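Local coordinates for aminopeptidase (Aneurinibacillus sp. AM-1, PDB 5IB9), which probably removes amino acids one at a time from the N-termini of peptides, as a zinc-dependent exopeptidase that carries an added protease-associated domain, at residues P89-T94 against V191-A196; L119-N124 against E173-A178; D129-A134 against A161-A166; K211-K216 against K257-T262; I222-S227 against I295-L300. All blocks are in the same frame, centred on the assembly; numbering follows the deposited sequence.

In the fold
Contacts 1, 2 and 3 belong to the protease-associated part of the chain, contacts 4 and 5 to the M28 peptidase part; the first three lie on one side of the chain's centre and the last two on the other. Contact 3 is nested within the loop closed by contact 2, and both within that of contact 1. Contacts 1 and 3 touch through P89 and S91, while K130 of contact 3 hydrogen-bonds to the carbonyls of Q121 and G123 in contact 2. Contacts 4 and 5 have centres 17 Å apart and meet where T262 packs on I223. Contact 5 lies nearest the active site: the Q299 side chain is about 6 Å from a bound zinc ion and about 7 Å from the inhibitor.

Contact 1 (P89-T94 against V191-A196)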
# COMPACT_ATOMS: atom_id res chain seq x y z
N PRO A 89 14.01 -14.48 -9.68
CA PRO A 89 13.42 -15.04 -10.86
C PRO A 89 14.08 -16.43 -11.16
O PRO A 89 15.14 -16.74 -10.60
CB PRO A 89 13.73 -14.00 -11.91
CG PRO A 89 14.01 -12.72 -11.15
CD PRO A 89 14.65 -13.17 -9.94
N ASN A 90 13.39 -17.27 -11.94
CA ASN A 90 14.07 -18.46 -12.51
C ASN A 90 15.01 -18.06 -13.66
O ASN A 90 14.87 -17.01 -14.28
CB ASN A 90 13.04 -19.48 -13.02
CG ASN A 90 12.04 -19.88 -11.97
OD1 ASN A 90 10.81 -19.58 -12.10
ND2 ASN A 90 12.51 -20.57 -10.93
N SER A 91 15.97 -18.94 -13.95
CA SER A 91 16.84 -18.80 -15.13
C SER A 91 17.49 -20.16 -15.47
O SER A 91 17.49 -21.12 -14.69
CB SER A 91 17.97 -17.79 -14.87
OG SER A 91 18.81 -18.31 -13.88
N ASP A 92 18.10 -20.17 -16.64
CA ASP A 92 18.90 -21.28 -17.09
C ASP A 92 19.88 -20.67 -18.09
O ASP A 92 19.65 -20.64 -19.31
CB ASP A 92 18.02 -22.35 -17.75
CG ASP A 92 18.81 -23.58 -18.13
OD1 ASP A 92 18.19 -24.51 -18.72
OD2 ASP A 92 20.04 -23.60 -17.84
N VAL A 93 20.97 -20.12 -17.56
CA VAL A 93 21.86 -19.34 -18.39
C VAL A 93 23.30 -19.81 -18.19
O VAL A 93 23.76 -20.05 -17.07
CB VAL A 93 21.68 -17.82 -18.14
CG1 VAL A 93 21.79 -17.50 -16.67
CG2 VAL A 93 22.68 -17.01 -18.95
N THR A 94 23.97 -20.02 -19.33
CA THR A 94 25.40 -20.34 -19.37
C THR A 94 26.00 -19.23 -20.16
O THR A 94 25.58 -18.99 -21.31
CB THR A 94 25.64 -21.71 -20.09
OG1 THR A 94 25.28 -22.75 -19.18
CG2 THR A 94 27.14 -21.91 -20.52
N VAL A 191 24.08 -20.36 -14.41
CA VAL A 191 23.15 -20.07 -13.27
C VAL A 191 21.78 -20.62 -13.63
O VAL A 191 21.12 -20.13 -14.58
CB VAL A 191 23.04 -18.55 -12.91
CG1 VAL A 191 22.04 -18.37 -11.74
CG2 VAL A 191 24.40 -18.03 -12.47
N LYS A 192 21.37 -21.68 -12.93
CA LYS A 192 20.05 -22.30 -13.21
C LYS A 192 19.19 -22.31 -11.97
O LYS A 192 19.53 -22.92 -10.94
CB LYS A 192 20.13 -23.71 -13.82
CG LYS A 192 18.87 -24.10 -14.62
CD LYS A 192 18.83 -25.55 -14.99
CE LYS A 192 17.41 -26.00 -15.32
NZ LYS A 192 17.38 -27.49 -15.44
N VAL A 193 18.08 -21.59 -12.08
CA VAL A 193 17.15 -21.45 -10.93
C VAL A 193 15.85 -21.87 -11.52
O VAL A 193 15.46 -21.36 -12.58
CB VAL A 193 17.06 -19.98 -10.41
CG1 VAL A 193 15.92 -19.83 -9.37
CG2 VAL A 193 18.37 -19.55 -9.74
N ALA A 194 15.21 -22.85 -10.87
CA ALA A 194 13.97 -23.42 -11.39
C ALA A 194 12.95 -23.74 -10.28
O ALA A 194 13.34 -24.04 -9.14
CB ALA A 194 14.28 -24.68 -12.26
N GLY A 195 11.67 -23.57 -10.61
CA GLY A 195 10.59 -23.80 -9.65
C GLY A 195 10.23 -22.69 -8.63
O GLY A 195 9.30 -22.86 -7.83
N ALA A 196 10.97 -21.58 -8.62
CA ALA A 196 10.55 -20.39 -7.85
C ALA A 196 9.25 -19.81 -8.41
O ALA A 196 9.02 -19.78 -9.61
CB ALA A 196 11.65 -19.31 -7.88
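S91 and V93 both reach V191 O, the first with its hydroxyl, the second with its backbone N-H. S91 OG donates to V191 O at 3.0 Å from above the carbonyl plane, and V93 N reaches the same oxygen at 3.0 Å from the other face, so this one acceptor is held between two donors. The hydroxyl gets there because chi1 of 67° sets OG between the backbone N and the carbonyl carbon, a fold-back that suits a small polar residue. S91 and V193 exchange backbone bonds in both directions, V193 N to S91 O being 2.7 Å, and V191 N closes the ladder on V93 O. This antiparallel pairing joins strand 91-99 of the protease-associated domain to the long strand 187-210. On one face V93 CG1 lies beside V191 CB at 4.1 Å, and the beta-branched valines there face strands 141-145 and 165-169. On the other, D92 and K192 run side by side, the lysine methylenes alongside the carboxylate with CG 3.5 Å from D92 OD2. Their charged ends stay apart, D92 OD1 to K192 NZ being 4.5 Å. An alanine at K192 takes away the methylenes and the charge, and the D92 carboxylate would probably be left freer to turn, without a positive neighbour. K192 also makes a long, weak ion pair with E70.

Contact 2 (L119-N124 against E173-A178)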
# COMPACT_ATOMS: atom_id res chain seq x y z
N LEU A 119 29.14 -10.81 -11.60
CA LEU A 119 29.66 -11.17 -10.29
C LEU A 119 29.78 -9.89 -9.51
O LEU A 119 30.41 -8.93 -9.97
CB LEU A 119 31.07 -11.76 -10.45
CG LEU A 119 31.66 -12.32 -9.13
CD1 LEU A 119 31.01 -13.62 -8.59
CD2 LEU A 119 33.17 -12.57 -9.35
N ILE A 120 29.16 -9.88 -8.32
CA ILE A 120 29.01 -8.63 -7.62
C ILE A 120 29.28 -8.95 -6.18
O ILE A 120 28.84 -10.01 -5.65
CB ILE A 120 27.54 -8.12 -7.67
CG1 ILE A 120 27.03 -7.96 -9.11
CG2 ILE A 120 27.47 -6.79 -6.93
CD1 ILE A 120 25.57 -7.37 -9.24
N GLN A 121 30.02 -8.02 -5.57
CA GLN A 121 30.48 -8.14 -4.21
C GLN A 121 29.41 -7.50 -3.32
O GLN A 121 28.93 -6.39 -3.63
CB GLN A 121 31.80 -7.39 -4.03
CG GLN A 121 32.13 -7.07 -2.57
CD GLN A 121 33.62 -6.87 -2.33
OE1 GLN A 121 34.29 -7.77 -1.75
NE2 GLN A 121 34.15 -5.73 -2.76
N ARG A 122 29.07 -8.20 -2.24
CA ARG A 122 28.15 -7.65 -1.21
C ARG A 122 28.71 -6.36 -0.65
O ARG A 122 29.92 -6.27 -0.38
CB ARG A 122 27.97 -8.67 -0.08
CG ARG A 122 27.06 -8.19 1.10
CD ARG A 122 26.70 -9.36 1.97
NE ARG A 122 26.03 -8.97 3.21
CZ ARG A 122 25.72 -9.81 4.19
NH1 ARG A 122 25.13 -9.34 5.28
NH2 ARG A 122 25.98 -11.11 4.09
N GLY A 123 27.84 -5.37 -0.49
CA GLY A 123 28.17 -4.17 0.26
C GLY A 123 27.54 -2.91 -0.26
O GLY A 123 27.15 -2.83 -1.43
N ASN A 124 27.42 -1.93 0.64
CA ASN A 124 27.00 -0.55 0.31
C ASN A 124 25.54 -0.33 -0.11
O ASN A 124 24.88 0.53 0.48
CB ASN A 124 27.89 0.10 -0.74
CG ASN A 124 29.28 0.43 -0.22
OD1 ASN A 124 29.84 1.47 -0.58
ND2 ASN A 124 29.87 -0.46 0.58
N GLU A 173 34.68 -18.06 -1.96
CA GLU A 173 34.52 -18.55 -3.33
C GLU A 173 34.47 -17.39 -4.34
O GLU A 173 34.99 -17.50 -5.47
CB GLU A 173 33.26 -19.38 -3.42
CG GLU A 173 33.16 -20.19 -4.70
CD GLU A 173 34.14 -21.34 -4.74
OE1 GLU A 173 34.64 -21.63 -5.86
OE2 GLU A 173 34.41 -21.95 -3.67
N GLY A 174 33.89 -16.27 -3.89
CA GLY A 174 33.74 -15.04 -4.68
C GLY A 174 35.00 -14.21 -4.79
O GLY A 174 35.31 -13.68 -5.88
N ASP A 175 35.73 -14.09 -3.67
CA ASP A 175 36.99 -13.34 -3.65
C ASP A 175 37.96 -13.93 -4.68
O ASP A 175 38.71 -13.20 -5.31
CB ASP A 175 37.65 -13.40 -2.26
CG ASP A 175 37.18 -12.29 -1.33
OD1 ASP A 175 36.57 -11.28 -1.76
OD2 ASP A 175 37.47 -12.43 -0.11
N ALA A 176 37.90 -15.25 -4.85
CA ALA A 176 38.82 -15.98 -5.67
C ALA A 176 38.44 -15.76 -7.15
O ALA A 176 39.33 -15.51 -8.01
CB ALA A 176 38.76 -17.45 -5.32
N LEU A 177 37.14 -15.89 -7.45
CA LEU A 177 36.63 -15.58 -8.79
C LEU A 177 36.93 -14.14 -9.16
O LEU A 177 37.42 -13.87 -10.32
CB LEU A 177 35.11 -15.93 -8.89
CG LEU A 177 34.78 -17.40 -9.12
CD1 LEU A 177 33.27 -17.64 -8.78
CD2 LEU A 177 35.06 -17.88 -10.50
N ALA A 178 36.71 -13.21 -8.25
CA ALA A 178 36.95 -11.81 -8.54
C ALA A 178 38.45 -11.62 -8.81
O ALA A 178 38.77 -10.81 -9.66
CB ALA A 178 36.50 -10.90 -7.41
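Q121 and D175 bring two flat groups near each other, the amide plane turned 85° from the carboxylate plane. Two oxygens, Q121 OE1 and D175 OD1, form their nearest approach at 4.2 Å, so the pair meets loosely, at the partly exposed margin of the contact. Y145 of the neighbouring strand touches both side chains, and D175 has a long, weak ion pair with K171. Inside this polar margin, L119 carries the packing. It sends CD2 onto the helix because chi1 of -174° turns CG away from the backbone N, and this methyl lies 3.9 Å from L177 CB and 4.2 Å from A178 CB. The same methyl is 3.8 Å from A178 N, so it rests partly on the helical backbone itself. The two leucine side chains cross at about a right angle, and L177 also packs on L97. Residue sizes match this geometry: a branched leucine spans the gap, while G174, with no side chain, and A178, with a single methyl, keep the helix surface low beneath L119. The axes of 119-121 and 173-178 come within 9.4 Å of each other, their directions differing by 120°. Helix 171-182 thus packs across the sheet strands 91-99, 117-121 and 141-145, a helix-on-sheet layer within the protease-associated domain.

Contact 3 (D129-A134 against A161-A166)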
# COMPACT_ATOMS: atom_id res chain seq x y z
N ASP A 129 19.09 -3.58 -5.51
CA ASP A 129 19.63 -2.62 -6.47
C ASP A 129 20.79 -3.16 -7.34
O ASP A 129 20.86 -2.86 -8.51
CB ASP A 129 20.09 -1.36 -5.77
CG ASP A 129 18.95 -0.34 -5.60
OD1 ASP A 129 19.22 0.65 -4.87
OD2 ASP A 129 17.84 -0.50 -6.20
N LYS A 130 21.64 -3.96 -6.73
CA LYS A 130 22.73 -4.68 -7.45
C LYS A 130 22.13 -5.49 -8.54
O LYS A 130 22.59 -5.41 -9.67
CB LYS A 130 23.50 -5.58 -6.49
CG LYS A 130 24.34 -4.87 -5.46
CD LYS A 130 24.69 -5.89 -4.37
CE LYS A 130 25.46 -5.34 -3.11
NZ LYS A 130 26.78 -4.71 -3.46
N VAL A 131 21.07 -6.25 -8.26
CA VAL A 131 20.42 -7.04 -9.32
C VAL A 131 19.82 -6.14 -10.42
O VAL A 131 19.96 -6.40 -11.65
CB VAL A 131 19.40 -8.05 -8.73
CG1 VAL A 131 18.66 -8.78 -9.83
CG2 VAL A 131 20.12 -9.04 -7.83
N ARG A 132 19.07 -5.11 -10.02
CA ARG A 132 18.47 -4.24 -11.04
C ARG A 132 19.52 -3.48 -11.87
O ARG A 132 19.39 -3.37 -13.10
CB ARG A 132 17.49 -3.24 -10.38
CG ARG A 132 16.09 -3.79 -10.09
CD ARG A 132 15.20 -2.65 -9.57
NE ARG A 132 15.66 -2.25 -8.24
CZ ARG A 132 15.03 -2.57 -7.11
NH1 ARG A 132 13.87 -3.25 -7.12
NH2 ARG A 132 15.57 -2.18 -5.94
N ASN A 133 20.57 -2.98 -11.22
CA ASN A 133 21.64 -2.27 -11.96
C ASN A 133 22.27 -3.15 -13.05
O ASN A 133 22.46 -2.69 -14.19
CB ASN A 133 22.71 -1.73 -11.01
CG ASN A 133 22.18 -0.66 -10.03
OD1 ASN A 133 22.74 -0.49 -8.93
ND2 ASN A 133 21.07 -0.01 -10.39
N ALA A 134 22.55 -4.41 -12.71
CA ALA A 134 23.10 -5.40 -13.68
C ALA A 134 22.11 -5.79 -14.77
O ALA A 134 22.48 -5.88 -15.97
CB ALA A 134 23.63 -6.65 -12.91
N ALA A 161 9.82 -7.65 -11.44
CA ALA A 161 10.12 -8.25 -12.74
C ALA A 161 11.27 -7.53 -13.45
O ALA A 161 11.68 -7.90 -14.56
CB ALA A 161 8.86 -8.32 -13.62
N SER A 162 11.82 -6.52 -12.78
CA SER A 162 13.07 -5.94 -13.25
C SER A 162 14.23 -6.87 -12.94
O SER A 162 15.27 -6.81 -13.60
CB SER A 162 13.32 -4.62 -12.59
OG SER A 162 12.08 -3.98 -12.51
N PHE A 163 14.04 -7.72 -11.94
CA PHE A 163 15.12 -8.66 -11.54
C PHE A 163 15.49 -9.73 -12.59
O PHE A 163 14.76 -10.04 -13.56
CB PHE A 163 14.78 -9.38 -10.25
CG PHE A 163 14.57 -8.49 -9.03
CD1 PHE A 163 15.28 -7.30 -8.83
CD2 PHE A 163 13.69 -8.92 -8.04
CE1 PHE A 163 15.09 -6.56 -7.65
CE2 PHE A 163 13.50 -8.19 -6.87
CZ PHE A 163 14.20 -7.00 -6.70
N VAL A 164 16.67 -10.31 -12.39
CA VAL A 164 17.00 -11.57 -13.10
C VAL A 164 17.47 -12.44 -12.01
O VAL A 164 17.67 -11.98 -10.91
CB VAL A 164 18.10 -11.43 -14.20
CG1 VAL A 164 17.60 -10.55 -15.33
CG2 VAL A 164 19.41 -10.90 -13.59
N ALA A 165 17.67 -13.74 -12.29
CA ALA A 165 18.02 -14.67 -11.23
C ALA A 165 19.25 -14.18 -10.45
O ALA A 165 20.20 -13.63 -11.05
CB ALA A 165 18.25 -16.10 -11.83
N ALA A 166 19.24 -14.36 -9.14
CA ALA A 166 20.27 -13.87 -8.28
C ALA A 166 20.58 -14.95 -7.27
O ALA A 166 19.65 -15.47 -6.63
CB ALA A 166 19.79 -12.59 -7.57
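V131 projects from helix 127-136 of the protease-associated domain into a hollow formed by F163, V164 and A166, where the chain enters strand 165-169. Its two methyls divide the work. CG1, anti to the backbone N at chi1 176°, settles between the phenyl ring and the following backbone, 3.8 Å from F163 CD1 and 3.5 Å from V164 O. CG2 meets A166 CB at 3.6 Å; alanine suits this point because its single methyl lets the valine come close to the strand. Next to V131 on the helix, R132 lays its stem against S162, with CG 3.8 Å from S162 CB, before bending at chi3. The bend brings F163 CE1 over one face of the guanidinium, the two planes 33° apart. A salt bridge to D160, just before this loop, ties the arginine to the segment it packs on. Within the helix, R132 NH2 donates to D129 OD2 at 2.8 Å, in the guanidinium plane but from above the carboxylate. Replacing R132 with an alanine would probably uncover that part of the F163 ring and leave D129 and D160 without their shared positive partner. At the dimer contact, S162 OG hydrogen-bonds to S162 OG of the second subunit.

Contact 4 (K211-K216 against K257-T262); sequences KPDANK and KLKTDT
D213 and K259 cross at a slant, and the lysine curls back so that its single ammonium group meets two oxygens of the aspartate. Bends at chi2 and chi3 fold the K259 chain, bringing NZ to 2.9 Å from the backbone oxygen D213 O and to 3.1 Å from D213 OD2; the second is a weak hydrogen bond within a salt bridge. A long, flexible side chain is needed to turn round in this way. The aspartate's other oxygen faces the main chain: D213 OD1 accepts T260 N at 2.9 Å with an N-H...O angle of 173°, the N-H approaching nearly along the C-O bond. D213 CG sits between its backbone N and carbonyl carbon (chi1 62°), which carries the carboxylate across to the facing segment. In return D213 N donates to T260 O at 2.9 Å, so D213 and T260 are joined by two reciprocal hydrogen bonds. Beside them P212 CB lies 3.6 Å from D261 C, and A214 CB rests 4.0 Å from D261 CB. The compact proline ring and the single methyl of alanine can lie close against the backbone of 260-262. K210 hydrogen-bonds to T260 OG1 and L258 O and makes a long, weak ion pair with D213. Two irregular connections of the M28 peptidase domain are thereby clasped together, one leading into strand 222-228 and the other running from helix 238-256 into strand 263-269.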
# COMPACT_ATOMS: atom_id res chain seq x y z
N LYS A 211 -10.20 2.04 25.29
CA LYS A 211 -10.56 3.44 25.35
C LYS A 211 -10.32 4.02 26.76
O LYS A 211 -10.49 3.36 27.69
CB LYS A 211 -12.04 3.62 24.97
CG LYS A 211 -12.33 3.33 23.52
CD LYS A 211 -13.77 2.88 23.30
CE LYS A 211 -14.29 3.32 21.94
NZ LYS A 211 -15.75 3.20 21.78
N PRO A 212 -9.95 5.27 26.85
CA PRO A 212 -9.74 5.82 28.17
C PRO A 212 -11.04 5.87 28.94
O PRO A 212 -12.05 6.05 28.37
CB PRO A 212 -9.21 7.23 27.90
CG PRO A 212 -9.47 7.51 26.56
CD PRO A 212 -9.73 6.28 25.82
N ASP A 213 -10.95 5.60 30.22
CA ASP A 213 -12.12 5.50 31.09
C ASP A 213 -12.01 6.32 32.38
O ASP A 213 -12.65 6.01 33.31
CB ASP A 213 -12.46 4.06 31.35
CG ASP A 213 -11.37 3.32 32.06
OD1 ASP A 213 -10.29 3.80 32.16
OD2 ASP A 213 -11.68 2.26 32.51
N ALA A 214 -11.23 7.37 32.35
CA ALA A 214 -10.99 8.22 33.52
C ALA A 214 -11.84 9.51 33.57
O ALA A 214 -11.48 10.45 34.21
CB ALA A 214 -9.51 8.54 33.66
N ASN A 215 -12.88 9.56 32.79
CA ASN A 215 -13.79 10.72 32.84
C ASN A 215 -13.08 12.05 32.59
O ASN A 215 -12.58 12.28 31.53
CB ASN A 215 -14.66 10.66 34.12
CG ASN A 215 -15.87 11.57 34.06
OD1 ASN A 215 -16.61 11.62 33.10
ND2 ASN A 215 -16.07 12.29 35.16
N LYS A 216 -13.15 12.96 33.54
CA LYS A 216 -12.64 14.31 33.32
C LYS A 216 -11.14 14.38 33.13
O LYS A 216 -10.62 15.32 32.61
CB LYS A 216 -13.12 15.29 34.39
CG LYS A 216 -14.55 15.70 34.16
CD LYS A 216 -15.10 16.64 35.22
CE LYS A 216 -16.37 17.33 34.71
NZ LYS A 216 -17.30 17.79 35.79
N LYS A 257 -7.45 -4.30 34.03
CA LYS A 257 -7.77 -4.13 35.46
C LYS A 257 -7.67 -2.74 36.01
O LYS A 257 -7.88 -2.54 37.21
CB LYS A 257 -6.83 -5.05 36.27
CG LYS A 257 -6.61 -6.50 35.81
CD LYS A 257 -7.92 -7.27 35.62
CE LYS A 257 -7.66 -8.70 35.27
NZ LYS A 257 -8.94 -9.47 35.06
N LEU A 258 -7.25 -1.77 35.21
CA LEU A 258 -6.89 -0.43 35.63
C LEU A 258 -7.59 0.72 34.87
O LEU A 258 -7.93 0.59 33.71
CB LEU A 258 -5.34 -0.21 35.51
CG LEU A 258 -4.56 -1.29 36.22
CD1 LEU A 258 -3.09 -1.38 35.79
CD2 LEU A 258 -4.61 -1.13 37.74
N LYS A 259 -7.88 1.81 35.56
CA LYS A 259 -8.37 3.00 34.93
C LYS A 259 -7.24 3.64 34.18
O LYS A 259 -6.05 3.62 34.61
CB LYS A 259 -8.87 3.95 36.00
CG LYS A 259 -9.97 3.38 36.85
CD LYS A 259 -11.24 2.95 36.08
CE LYS A 259 -12.23 4.07 35.80
NZ LYS A 259 -13.31 3.57 34.83
N THR A 260 -7.56 4.18 32.99
CA THR A 260 -6.58 4.84 32.15
C THR A 260 -7.11 6.12 31.56
O THR A 260 -8.32 6.22 31.25
CB THR A 260 -6.12 3.90 30.98
OG1 THR A 260 -7.30 3.46 30.25
CG2 THR A 260 -5.29 2.68 31.54
N ASP A 261 -6.23 7.09 31.32
CA ASP A 261 -6.63 8.33 30.71
C ASP A 261 -6.14 8.50 29.29
O ASP A 261 -6.24 9.55 28.70
CB ASP A 261 -6.22 9.57 31.60
CG ASP A 261 -4.71 9.81 31.69
OD1 ASP A 261 -3.90 9.06 31.02
OD2 ASP A 261 -4.30 10.72 32.46
N THR A 262 -5.53 7.41 28.84
CA THR A 262 -4.84 7.42 27.53
C THR A 262 -5.29 6.15 26.79
O THR A 262 -5.30 5.04 27.36
CB THR A 262 -3.33 7.32 27.80
OG1 THR A 262 -2.91 8.48 28.55
CG2 THR A 262 -2.47 7.27 26.52

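Contact 5 (I222-S227 against I295-L300); sequences IIIIGS and IGMFQL
I223 and F298 meet in the apolar centre, where I223 CG2 lies 3.8 Å from F298 CD2. The isoleucine's other branch turns to the neighbouring strand's start, with I223 CG1 3.7 Å from I295 CG1. Further along that face I225 and L300 lie side by side, pointing the same way, I225 CG2 to L300 CD1 being 3.8 Å. On the other face M297 is bent at chi2, which lays CG against I224 CB at 3.7 Å and brings CE over G226. A side chain at G226 would run into that methyl and crowd Q299 OE1, so glycine suits the place. Beta-branched isoleucines are at home in the extended backbone of such a buried strand.

Between the two faces runs a parallel ladder, the strands 12° apart in direction. I224 N donates to G296 O, and I224 O accepts F298 N at 2.8 Å while lying at the edge of the phenyl ring, near its plane. G226 continues the pattern, its N donating to F298 O at 2.8 Å and its O accepting L300 N at 2.7 Å. At the polar end, Q299 folds at chi2 toward G226 and hydrogen-bonds through NE2 to S346, while S227 OG bonds to T248. Both strands belong to the parallel core of the M28 peptidase domain and lead into the zinc ligands H228 and D301. Strand 263-269 continues the sheet beside I223 and I225, and strand 358-364 beside 294-300; helix 382-400 packs on I223, F298 and L300, helix 238-256 on L300 and S227, and F351 of helix 348-352 on I224 and M297.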
# COMPACT_ATOMS: atom_id res chain seq x y z
N ILE A 222 -2.70 8.72 22.54
CA ILE A 222 -2.71 7.29 22.21
C ILE A 222 -1.28 6.70 22.40
O ILE A 222 -0.31 7.36 22.05
CB ILE A 222 -3.05 7.08 20.70
CG1 ILE A 222 -4.46 7.69 20.42
CG2 ILE A 222 -3.17 5.60 20.36
CD1 ILE A 222 -4.65 7.85 18.82
N ILE A 223 -1.21 5.49 22.96
CA ILE A 223 0.04 4.72 22.99
C ILE A 223 -0.27 3.38 22.29
O ILE A 223 -1.28 2.77 22.51
CB ILE A 223 0.49 4.42 24.43
CG1 ILE A 223 0.97 5.73 24.95
CG2 ILE A 223 1.69 3.50 24.31
CD1 ILE A 223 1.36 5.70 26.46
N ILE A 224 0.67 2.98 21.40
CA ILE A 224 0.67 1.63 20.69
C ILE A 224 1.70 0.74 21.32
O ILE A 224 2.84 1.19 21.62
CB ILE A 224 0.94 1.83 19.22
CG1 ILE A 224 -0.16 2.74 18.59
CG2 ILE A 224 0.95 0.53 18.54
CD1 ILE A 224 0.13 3.10 17.11
N ILE A 225 1.23 -0.48 21.67
CA ILE A 225 2.21 -1.56 22.14
C ILE A 225 2.08 -2.61 21.09
O ILE A 225 0.97 -3.17 20.91
CB ILE A 225 1.78 -2.05 23.52
CG1 ILE A 225 1.68 -0.92 24.60
CG2 ILE A 225 2.75 -3.13 24.02
CD1 ILE A 225 0.26 -0.26 24.66
N GLY A 226 3.19 -2.93 20.47
CA GLY A 226 3.17 -3.87 19.31
C GLY A 226 4.17 -5.05 19.49
O GLY A 226 5.13 -4.99 20.27
N SER A 227 3.93 -6.04 18.65
CA SER A 227 4.81 -7.23 18.46
C SER A 227 4.39 -7.79 17.15
O SER A 227 3.43 -7.33 16.53
CB SER A 227 4.64 -8.26 19.63
OG SER A 227 3.22 -8.53 19.76
N ILE A 295 1.50 9.37 21.22
CA ILE A 295 2.64 9.85 21.97
C ILE A 295 3.79 8.87 22.09
O ILE A 295 4.91 9.26 22.41
CB ILE A 295 2.28 10.37 23.36
CG1 ILE A 295 1.75 9.22 24.17
CG2 ILE A 295 1.20 11.59 23.29
CD1 ILE A 295 1.49 9.70 25.72
N GLY A 296 3.52 7.63 21.72
CA GLY A 296 4.60 6.66 21.75
C GLY A 296 4.14 5.30 21.19
O GLY A 296 2.96 4.92 21.34
N MET A 297 5.09 4.60 20.60
CA MET A 297 4.85 3.25 20.12
C MET A 297 6.01 2.42 20.68
O MET A 297 7.20 2.71 20.48
CB MET A 297 4.81 3.16 18.55
CG MET A 297 4.45 1.75 17.98
SD MET A 297 5.91 0.75 17.84
CE MET A 297 5.08 -0.79 17.44
N PHE A 298 5.62 1.42 21.48
CA PHE A 298 6.53 0.41 22.13
C PHE A 298 6.49 -0.85 21.33
O PHE A 298 5.47 -1.48 21.25
CB PHE A 298 6.10 0.12 23.55
CG PHE A 298 6.17 1.30 24.49
CD1 PHE A 298 7.12 1.25 25.56
CD2 PHE A 298 5.32 2.41 24.40
CE1 PHE A 298 7.20 2.29 26.45
CE2 PHE A 298 5.42 3.47 25.33
CZ PHE A 298 6.33 3.41 26.35
N GLN A 299 7.59 -1.25 20.70
CA GLN A 299 7.70 -2.51 19.96
C GLN A 299 8.43 -3.61 20.74
O GLN A 299 9.50 -3.33 21.30
CB GLN A 299 8.41 -2.27 18.63
CG GLN A 299 8.71 -3.59 17.88
CD GLN A 299 7.44 -4.27 17.29
OE1 GLN A 299 6.36 -3.79 17.39
NE2 GLN A 299 7.62 -5.37 16.58
N LEU A 300 7.78 -4.75 20.93
CA LEU A 300 8.40 -5.86 21.75
C LEU A 300 8.76 -6.96 20.77
O LEU A 300 7.90 -7.57 20.13
CB LEU A 300 7.28 -6.37 22.70
CG LEU A 300 6.72 -5.34 23.72
CD1 LEU A 300 5.44 -5.86 24.22
CD2 LEU A 300 7.71 -5.50 24.93